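Local coordinates for protein probable glycosidase crf1 (Neosartorya fumigata, PDB 6IBU) that cleaves chitin and transfers it to beta-1,6-glucan or to other chitin chains, cross-linking polysaccharides of the fungal cell wall and septa, at residues Y67-K78 and M214-N225; P81-I89 and L183-P191. All blocks are in the same frame, centred on the assembly; numbering follows the deposited sequence.

Interaction 1 of 2, residues Y67-K78 and M214-N225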
loop_
_atom_site.group_PDB
_atom_site.type_symbol
_atom_site.label_atom_id
_atom_site.label_comp_id
_atom_site.label_asym_id
_atom_site.label_seq_id
_atom_site.Cartn_x
_atom_site.Cartn_y
_atom_site.Cartn_z
ATOM N N TYR A 67 1.472 -8.174 -10.254
ATOM C CA TYR A 67 2.342 -8.287 -9.064
ATOM C C TYR A 67 3.770 -8.051 -9.538
ATOM O O TYR A 67 4.054 -8.366 -10.680
ATOM C CB TYR A 67 2.266 -9.672 -8.423
ATOM C CG TYR A 67 0.940 -9.996 -7.801
ATOM C CD1 TYR A 67 -0.180 -10.202 -8.592
ATOM C CD2 TYR A 67 0.806 -10.152 -6.431
ATOM C CE1 TYR A 67 -1.408 -10.520 -8.035
ATOM C CE2 TYR A 67 -0.422 -10.466 -5.863
ATOM C CZ TYR A 67 -1.529 -10.652 -6.668
ATOM O OH TYR A 67 -2.728 -10.963 -6.111
ATOM N N PHE A 68 4.616 -7.493 -8.689
ATOM C CA PHE A 68 6.069 -7.375 -8.934
ATOM C C PHE A 68 6.785 -8.094 -7.789
ATOM O O PHE A 68 6.197 -8.269 -6.720
ATOM C CB PHE A 68 6.441 -5.914 -9.158
ATOM C CG PHE A 68 6.430 -5.027 -7.948
ATOM C CD1 PHE A 68 5.246 -4.555 -7.427
ATOM C CD2 PHE A 68 7.622 -4.574 -7.408
ATOM C CE1 PHE A 68 5.257 -3.716 -6.325
ATOM C CE2 PHE A 68 7.625 -3.747 -6.304
ATOM C CZ PHE A 68 6.447 -3.308 -5.770
ATOM N N PHE A 69 7.995 -8.573 -8.057
ATOM C CA PHE A 69 8.769 -9.443 -7.147
ATOM C C PHE A 69 10.100 -8.775 -6.882
ATOM O O PHE A 69 11.043 -8.979 -7.672
ATOM C CB PHE A 69 8.952 -10.822 -7.763
ATOM C CG PHE A 69 9.527 -11.866 -6.840
ATOM C CD1 PHE A 69 9.282 -11.827 -5.480
ATOM C CD2 PHE A 69 10.279 -12.906 -7.352
ATOM C CE1 PHE A 69 9.781 -12.810 -4.646
ATOM C CE2 PHE A 69 10.772 -13.898 -6.519
ATOM C CZ PHE A 69 10.516 -13.846 -5.171
ATOM N N PHE A 70 10.151 -8.000 -5.809
ATOM C CA PHE A 70 11.265 -7.107 -5.406
ATOM C C PHE A 70 11.322 -5.929 -6.364
ATOM O O PHE A 70 10.792 -6.014 -7.470
ATOM C CB PHE A 70 12.599 -7.849 -5.321
ATOM C CG PHE A 70 12.581 -8.912 -4.256
ATOM C CD1 PHE A 70 12.510 -8.529 -2.926
ATOM C CD2 PHE A 70 12.591 -10.266 -4.557
ATOM C CE1 PHE A 70 12.446 -9.462 -1.906
ATOM C CE2 PHE A 70 12.539 -11.204 -3.533
ATOM C CZ PHE A 70 12.470 -10.802 -2.210
ATOM N N GLY A 71 11.941 -4.849 -5.913
ATOM C CA GLY A 71 12.144 -3.635 -6.714
ATOM C C GLY A 71 11.705 -2.412 -5.932
ATOM O O GLY A 71 12.211 -2.194 -4.818
ATOM N N LYS A 72 10.775 -1.640 -6.475
ATOM C CA LYS A 72 10.485 -0.277 -5.976
ATOM C C LYS A 72 9.027 0.082 -6.254
ATOM O O LYS A 72 8.542 -0.186 -7.363
ATOM C CB LYS A 72 11.427 0.699 -6.669
ATOM C CG LYS A 72 11.539 2.051 -5.993
ATOM C CD LYS A 72 12.211 3.076 -6.863
ATOM C CE LYS A 72 13.216 3.918 -6.111
ATOM N NZ LYS A 72 13.727 5.007 -6.969
ATOM N N ALA A 73 8.363 0.705 -5.285
ATOM C CA ALA A 73 7.052 1.352 -5.489
ATOM C C ALA A 73 7.176 2.804 -5.016
ATOM O O ALA A 73 7.555 3.039 -3.865
ATOM C CB ALA A 73 5.975 0.561 -4.786
ATOM N N GLU A 74 6.922 3.746 -5.912
ATOM C CA GLU A 74 7.015 5.193 -5.630
ATOM C C GLU A 74 5.655 5.822 -5.953
ATOM O O GLU A 74 5.167 5.666 -7.083
ATOM C CB GLU A 74 8.175 5.750 -6.445
ATOM C CG GLU A 74 8.501 7.201 -6.155
ATOM C CD GLU A 74 9.889 7.582 -6.640
ATOM O OE1 GLU A 74 10.864 7.254 -5.918
ATOM O OE2 GLU A 74 10.001 8.188 -7.752
ATOM N N VAL A 75 5.045 6.500 -4.987
ATOM C CA VAL A 75 3.689 7.072 -5.162
ATOM C C VAL A 75 3.752 8.552 -4.812
ATOM O O VAL A 75 4.263 8.887 -3.757
ATOM C CB VAL A 75 2.650 6.326 -4.318
ATOM C CG1 VAL A 75 1.262 6.889 -4.558
ATOM C CG2 VAL A 75 2.685 4.834 -4.596
ATOM N N VAL A 76 3.287 9.418 -5.700
ATOM C CA VAL A 76 3.143 10.871 -5.378
ATOM C C VAL A 76 1.682 11.072 -4.893
ATOM O O VAL A 76 0.824 10.750 -5.709
ATOM C CB VAL A 76 3.551 11.712 -6.604
ATOM C CG1 VAL A 76 3.307 13.197 -6.401
ATOM C CG2 VAL A 76 5.005 11.460 -6.974
ATOM N N MET A 77 1.403 11.440 -3.596
ATOM C CA MET A 77 0.102 11.458 -2.860
ATOM C C MET A 77 0.072 12.705 -1.977
ATOM O O MET A 77 1.128 13.315 -1.580
ATOM C CB MET A 77 -0.141 10.209 -1.985
ATOM C CG MET A 77 -1.288 10.364 -1.009
ATOM S SD MET A 77 -1.534 8.891 -0.147
ATOM C CE MET A 77 -0.151 8.908 0.988
ATOM N N LYS A 78 -1.115 13.218 -2.028
ATOM C CA LYS A 78 -1.583 14.208 -1.072
ATOM C C LYS A 78 -2.687 13.524 -0.298
ATOM O O LYS A 78 -3.620 13.062 -0.902
ATOM C CB LYS A 78 -2.033 15.475 -1.793
ATOM C CG LYS A 78 -2.386 16.561 -0.792
ATOM C CD LYS A 78 -2.602 17.905 -1.405
ATOM C CE LYS A 78 -3.944 17.917 -2.115
ATOM N NZ LYS A 78 -4.680 19.192 -1.932
ATOM N N MET A 214 -8.155 12.012 -0.876
ATOM C CA MET A 214 -6.717 11.705 -1.089
ATOM C C MET A 214 -6.463 11.800 -2.600
ATOM O O MET A 214 -7.333 11.398 -3.375
ATOM C CB MET A 214 -6.411 10.309 -0.530
ATOM C CG MET A 214 -5.323 9.521 -1.258
ATOM S SD MET A 214 -5.279 7.790 -0.645
ATOM C CE MET A 214 -4.118 7.085 -1.803
ATOM N N TYR A 215 -5.339 12.360 -3.002
ATOM C CA TYR A 215 -4.962 12.463 -4.437
ATOM C C TYR A 215 -3.667 11.706 -4.690
ATOM O O TYR A 215 -2.679 11.915 -3.981
ATOM C CB TYR A 215 -4.787 13.921 -4.856
ATOM C CG TYR A 215 -6.041 14.741 -4.729
ATOM C CD1 TYR A 215 -6.354 15.371 -3.535
ATOM C CD2 TYR A 215 -6.890 14.935 -5.819
ATOM C CE1 TYR A 215 -7.490 16.153 -3.412
ATOM C CE2 TYR A 215 -8.030 15.720 -5.712
ATOM C CZ TYR A 215 -8.325 16.329 -4.501
ATOM O OH TYR A 215 -9.443 17.086 -4.345
ATOM N N VAL A 216 -3.673 10.877 -5.717
ATOM C CA VAL A 216 -2.435 10.214 -6.218
ATOM C C VAL A 216 -2.164 10.742 -7.625
ATOM O O VAL A 216 -2.950 10.469 -8.512
ATOM C CB VAL A 216 -2.573 8.682 -6.169
ATOM C CG1 VAL A 216 -1.409 8.016 -6.896
ATOM C CG2 VAL A 216 -2.694 8.191 -4.726
ATOM N N LYS A 217 -1.105 11.504 -7.831
ATOM C CA LYS A 217 -0.900 12.045 -9.193
ATOM C C LYS A 217 -0.017 11.106 -10.008
ATOM O O LYS A 217 -0.233 11.072 -11.221
ATOM C CB LYS A 217 -0.552 13.533 -9.262
ATOM C CG LYS A 217 0.596 14.074 -8.455
ATOM C CD LYS A 217 0.441 15.592 -8.314
ATOM C CE LYS A 217 1.699 16.373 -8.673
ATOM N NZ LYS A 217 1.381 17.753 -9.119
ATOM N N SER A 218 0.857 10.305 -9.412
ATOM C CA SER A 218 1.701 9.382 -10.210
ATOM C C SER A 218 2.125 8.145 -9.423
ATOM O O SER A 218 2.160 8.180 -8.172
ATOM C CB SER A 218 2.890 10.095 -10.824
ATOM O OG SER A 218 3.897 10.360 -9.869
ATOM N N VAL A 219 2.413 7.084 -10.178
ATOM C CA VAL A 219 2.947 5.802 -9.655
ATOM C C VAL A 219 4.127 5.362 -10.517
ATOM O O VAL A 219 3.992 5.346 -11.734
ATOM C CB VAL A 219 1.846 4.743 -9.595
ATOM C CG1 VAL A 219 2.413 3.345 -9.414
ATOM C CG2 VAL A 219 0.869 5.082 -8.490
ATOM N N ARG A 220 5.239 5.003 -9.878
ATOM C CA ARG A 220 6.378 4.329 -10.535
ATOM C C ARG A 220 6.612 2.989 -9.843
ATOM O O ARG A 220 6.848 2.988 -8.632
ATOM C CB ARG A 220 7.618 5.213 -10.479
ATOM C CG ARG A 220 8.826 4.594 -11.160
ATOM C CD ARG A 220 10.079 5.396 -10.901
ATOM N NE ARG A 220 11.217 4.770 -11.569
ATOM C CZ ARG A 220 11.498 4.883 -12.865
ATOM N NH1 ARG A 220 10.736 5.617 -13.663
ATOM N NH2 ARG A 220 12.567 4.279 -13.357
ATOM N N ILE A 221 6.532 1.885 -10.580
ATOM C CA ILE A 221 6.964 0.558 -10.065
ATOM C C ILE A 221 8.161 0.075 -10.879
ATOM O O ILE A 221 8.110 0.095 -12.128
ATOM C CB ILE A 221 5.809 -0.450 -10.068
ATOM C CG1 ILE A 221 4.745 -0.045 -9.044
ATOM C CG2 ILE A 221 6.343 -1.856 -9.829
ATOM C CD1 ILE A 221 3.486 -0.868 -9.107
ATOM N N GLU A 222 9.204 -0.350 -10.180
ATOM C CA GLU A 222 10.368 -1.054 -10.773
ATOM C C GLU A 222 10.303 -2.504 -10.327
ATOM O O GLU A 222 10.174 -2.731 -9.130
ATOM C CB GLU A 222 11.665 -0.425 -10.308
ATOM C CG GLU A 222 11.811 1.002 -10.768
ATOM C CD GLU A 222 13.141 1.618 -10.388
ATOM O OE1 GLU A 222 13.913 0.946 -9.648
ATOM O OE2 GLU A 222 13.409 2.759 -10.838
ATOM N N ASN A 223 10.247 -3.424 -11.275
ATOM C CA ASN A 223 10.153 -4.867 -10.980
ATOM C C ASN A 223 11.569 -5.428 -11.121
ATOM O O ASN A 223 12.093 -5.428 -12.250
ATOM C CB ASN A 223 9.137 -5.557 -11.879
ATOM C CG ASN A 223 8.900 -6.995 -11.475
ATOM O OD1 ASN A 223 9.553 -7.504 -10.563
ATOM N ND2 ASN A 223 7.955 -7.647 -12.139
ATOM N N ALA A 224 12.159 -5.869 -10.017
ATOM C CA ALA A 224 13.514 -6.466 -9.961
ATOM C C ALA A 224 13.528 -7.767 -10.779
ATOM O O ALA A 224 14.589 -8.111 -11.323
ATOM C CB ALA A 224 13.922 -6.706 -8.513
ATOM N N ASN A 225 12.386 -8.453 -10.859
ATOM C CA ASN A 225 12.265 -9.801 -11.476
ATOM C C ASN A 225 11.104 -9.817 -12.466
ATOM O O ASN A 225 10.116 -10.515 -12.278
ATOM C CB ASN A 225 12.128 -10.867 -10.385
ATOM C CG ASN A 225 13.402 -10.973 -9.570
ATOM O OD1 ASN A 225 14.357 -11.619 -9.996
ATOM N ND2 ASN A 225 13.472 -10.254 -8.458
#

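Interaction 2 of 2, residues P81-I89 and L183-P191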
loop_
_atom_site.group_PDB
_atom_site.type_symbol
_atom_site.label_atom_id
_atom_site.label_comp_id
_atom_site.label_asym_id
_atom_site.label_seq_id
_atom_site.Cartn_x
_atom_site.Cartn_y
_atom_site.Cartn_z
ATOM N N PRO A 81 -7.637 14.950 4.221
ATOM C CA PRO A 81 -7.764 15.483 5.574
ATOM C C PRO A 81 -8.949 14.801 6.264
ATOM O O PRO A 81 -9.583 13.922 5.655
ATOM C CB PRO A 81 -8.034 16.971 5.342
ATOM C CG PRO A 81 -8.812 16.967 4.044
ATOM C CD PRO A 81 -8.271 15.815 3.215
ATOM N N GLY A 82 -9.267 15.248 7.474
ATOM C CA GLY A 82 -10.453 14.780 8.207
ATOM C C GLY A 82 -10.091 13.763 9.267
ATOM O O GLY A 82 -9.347 12.795 8.972
ATOM N N THR A 83 -10.607 13.986 10.467
ATOM C CA THR A 83 -10.489 13.081 11.631
ATOM C C THR A 83 -10.885 11.673 11.200
ATOM O O THR A 83 -11.987 11.513 10.688
ATOM C CB THR A 83 -11.399 13.537 12.782
ATOM O OG1 THR A 83 -11.025 14.883 13.076
ATOM C CG2 THR A 83 -11.292 12.640 13.999
ATOM N N GLY A 84 -10.015 10.705 11.429
ATOM C CA GLY A 84 -10.323 9.275 11.264
ATOM C C GLY A 84 -10.273 8.834 9.817
ATOM O O GLY A 84 -10.476 7.656 9.564
ATOM N N VAL A 85 -9.996 9.724 8.884
ATOM C CA VAL A 85 -9.910 9.348 7.448
ATOM C C VAL A 85 -8.487 8.867 7.191
ATOM O O VAL A 85 -7.533 9.615 7.429
ATOM C CB VAL A 85 -10.290 10.520 6.537
ATOM C CG1 VAL A 85 -10.122 10.147 5.076
ATOM C CG2 VAL A 85 -11.716 10.977 6.847
ATOM N N VAL A 86 -8.364 7.648 6.700
ATOM C CA VAL A 86 -7.044 7.019 6.436
ATOM C C VAL A 86 -6.745 7.111 4.939
ATOM O O VAL A 86 -7.606 6.760 4.162
ATOM C CB VAL A 86 -7.052 5.570 6.937
ATOM C CG1 VAL A 86 -5.691 4.923 6.762
ATOM C CG2 VAL A 86 -7.499 5.487 8.383
ATOM N N SER A 87 -5.555 7.555 4.567
ATOM C CA SER A 87 -5.001 7.472 3.196
ATOM C C SER A 87 -3.919 6.385 3.177
ATOM O O SER A 87 -2.931 6.553 3.891
ATOM C CB SER A 87 -4.430 8.797 2.804
ATOM O OG SER A 87 -5.407 9.824 2.807
ATOM N N SER A 88 -4.112 5.303 2.426
ATOM C CA SER A 88 -3.283 4.063 2.469
ATOM C C SER A 88 -2.532 3.822 1.153
ATOM O O SER A 88 -3.182 3.768 0.085
ATOM C CB SER A 88 -4.153 2.873 2.749
ATOM O OG SER A 88 -4.830 3.027 3.989
ATOM N N ILE A 89 -1.223 3.593 1.222
ATOM C CA ILE A 89 -0.415 2.995 0.116
ATOM C C ILE A 89 0.030 1.603 0.568
ATOM O O ILE A 89 0.744 1.519 1.546
ATOM C CB ILE A 89 0.776 3.899 -0.239
ATOM C CG1 ILE A 89 0.332 5.304 -0.644
ATOM C CG2 ILE A 89 1.647 3.260 -1.302
ATOM C CD1 ILE A 89 1.417 6.328 -0.500
ATOM N N LEU A 183 -3.982 1.335 -3.690
ATOM C CA LEU A 183 -4.102 2.735 -3.228
ATOM C C LEU A 183 -5.540 2.937 -2.784
ATOM O O LEU A 183 -6.444 2.506 -3.508
ATOM C CB LEU A 183 -3.749 3.681 -4.367
ATOM C CG LEU A 183 -2.326 3.561 -4.878
ATOM C CD1 LEU A 183 -2.167 4.321 -6.178
ATOM C CD2 LEU A 183 -1.356 4.067 -3.823
ATOM N N GLY A 184 -5.739 3.637 -1.677
ATOM C CA GLY A 184 -7.112 3.910 -1.236
ATOM C C GLY A 184 -7.197 4.801 -0.028
ATOM O O GLY A 184 -6.215 4.960 0.708
ATOM N N SER A 185 -8.391 5.329 0.173
ATOM C CA SER A 185 -8.781 6.094 1.374
ATOM C C SER A 185 -10.005 5.408 1.946
ATOM O O SER A 185 -10.703 4.751 1.193
ATOM C CB SER A 185 -9.028 7.537 1.047
ATOM O OG SER A 185 -10.128 7.649 0.143
ATOM N N TRP A 186 -10.216 5.562 3.242
ATOM C CA TRP A 186 -11.322 4.924 3.981
ATOM C C TRP A 186 -11.444 5.574 5.355
ATOM O O TRP A 186 -10.504 6.229 5.788
ATOM C CB TRP A 186 -11.070 3.426 4.108
ATOM C CG TRP A 186 -9.733 3.066 4.661
ATOM C CD1 TRP A 186 -8.537 3.137 4.010
ATOM C CD2 TRP A 186 -9.457 2.498 5.951
ATOM N NE1 TRP A 186 -7.536 2.672 4.812
ATOM C CE2 TRP A 186 -8.066 2.259 6.000
ATOM C CE3 TRP A 186 -10.244 2.142 7.054
ATOM C CZ2 TRP A 186 -7.443 1.717 7.117
ATOM C CZ3 TRP A 186 -9.630 1.608 8.164
ATOM C CH2 TRP A 186 -8.248 1.392 8.188
ATOM N N ALA A 187 -12.568 5.365 6.017
ATOM C CA ALA A 187 -12.809 5.941 7.353
ATOM C C ALA A 187 -12.348 4.937 8.401
ATOM O O ALA A 187 -13.106 4.039 8.699
ATOM C CB ALA A 187 -14.262 6.289 7.498
ATOM N N GLY A 188 -11.139 5.090 8.933
ATOM C CA GLY A 188 -10.692 4.335 10.115
ATOM C C GLY A 188 -11.595 4.663 11.281
ATOM O O GLY A 188 -11.793 3.816 12.140
ATOM N N GLY A 189 -12.147 5.874 11.275
ATOM C CA GLY A 189 -13.027 6.391 12.326
ATOM C C GLY A 189 -14.504 6.153 12.039
ATOM O O GLY A 189 -15.316 6.879 12.604
ATOM N N ASP A 190 -14.846 5.203 11.168
ATOM C CA ASP A 190 -16.228 4.700 10.972
ATOM C C ASP A 190 -16.745 4.252 12.334
ATOM O O ASP A 190 -16.071 3.477 13.003
ATOM C CB ASP A 190 -16.205 3.544 9.974
ATOM C CG ASP A 190 -17.561 3.054 9.504
ATOM O OD1 ASP A 190 -18.434 2.868 10.375
ATOM O OD2 ASP A 190 -17.697 2.795 8.265
ATOM N N PRO A 191 -17.919 4.732 12.805
ATOM C CA PRO A 191 -18.462 4.299 14.095
ATOM C C PRO A 191 -18.617 2.774 14.226
ATOM O O PRO A 191 -18.496 2.244 15.308
ATOM C CB PRO A 191 -19.841 4.963 14.159
ATOM C CG PRO A 191 -19.758 6.132 13.209
ATOM C CD PRO A 191 -18.771 5.722 12.140
#

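Interaction 1 of 2, residues Y67-K78 and M214-N225
F68 lays one ring face against I221, whose CG2 methyl stands 3.8 Å from the centroid of the F68 ring in a CH-pi contact. Just beyond, the N223 amide fastens the loop before the strand: its OD1 accepts from F69 N (3.1 Å) on one face of the amide plane and from N225 N on the other, the latter closing an Asx turn, while L17 O and Y230 OH take its ND2. N225 then sends its own ND2 almost straight to F69 O (2.9 Å, 172°). From G71 to K78 the strands run antiparallel, broken by a beta bulge: V76 pairs with S218 but M77 with V216, and the intervening K217 gives its N to V76 O. V75 CG1 meets V216 CG1 (3.7 Å), and M77 SD reaches M214 CE (3.6 Å), on the face packed against strands 85-93 and 179-187. The other face is largely polar and partly exposed. There R220, extended from CG to NE, grips E222 OE2 side-on with NE (3.1 Å) and NH2, and E222 lies alongside K72; E74 OE1 is hydrogen-bonded to T143 and only distantly paired with K72. Hydrophobic within and mostly polar without, the pair belongs to the outer sheet of the GH16 beta-sandwich, a concanavalin-like jelly roll.

Interaction 2 of 2, residues P81-I89 and L183-P191
An antiparallel strand pair, V85-I89 against L183-A187, forms this buried contact in the sheet that bears the chitin-binding residues E102, R182 and W186. The backbones are joined by V86 with W186 and S88 with G184, and V86 N meets W186 O at 2.7 Å. Before V85 and after A187 two beta turns meet: G84 O receives G189 N (3.0 Å), and the CA atoms of G84 and G189 approach to 4.1 Å, a spacing that suits two residues without side chains. W186 has CG set between its backbone N and carbonyl carbon (chi1 52°), which swings the indole across to the neighbouring strand. V86 lies under one face, its CB 3.8 Å from the centroid of the five-membered ring, while NE1 donates to S88 OG (2.9 Å, 165°) close to the ring plane. On the opposite sheet face, L183 CD2 touches I89 CG1 (3.8 Å) and both side chains face the other sheet. S88 OG also bonds to OE1 of E102, by similarity the proton donor. One hydroxyl thus couples indole to carboxylate: V86 on the face and S88 at the edge would together restrain the W186 ring, and S88, bonded to both, is well placed to orient E102.

Interactions 1 and 2 lie in the two facing sheets of one beta-sandwich, on opposite sides of the chain's centre and about 20 Å apart between their own centres. Strand 71-78 is followed directly by 85-93, so the chain passes from one sheet to the other; after several further strands in both sheets, 179-187 pairs with 85-93, and 212-223 then closes on 71-78. Interaction 2 is therefore nested within the loop closed by interaction 1. Their inner faces interlock where M77 CE meets I89 CD1 (3.4 Å) and V75 CG2 meets I89 CG2 (3.8 Å), while M214 packs on S87 and G184. The apolar side of the outer pair thereby backs the sheet whose other side bears W186 and E102.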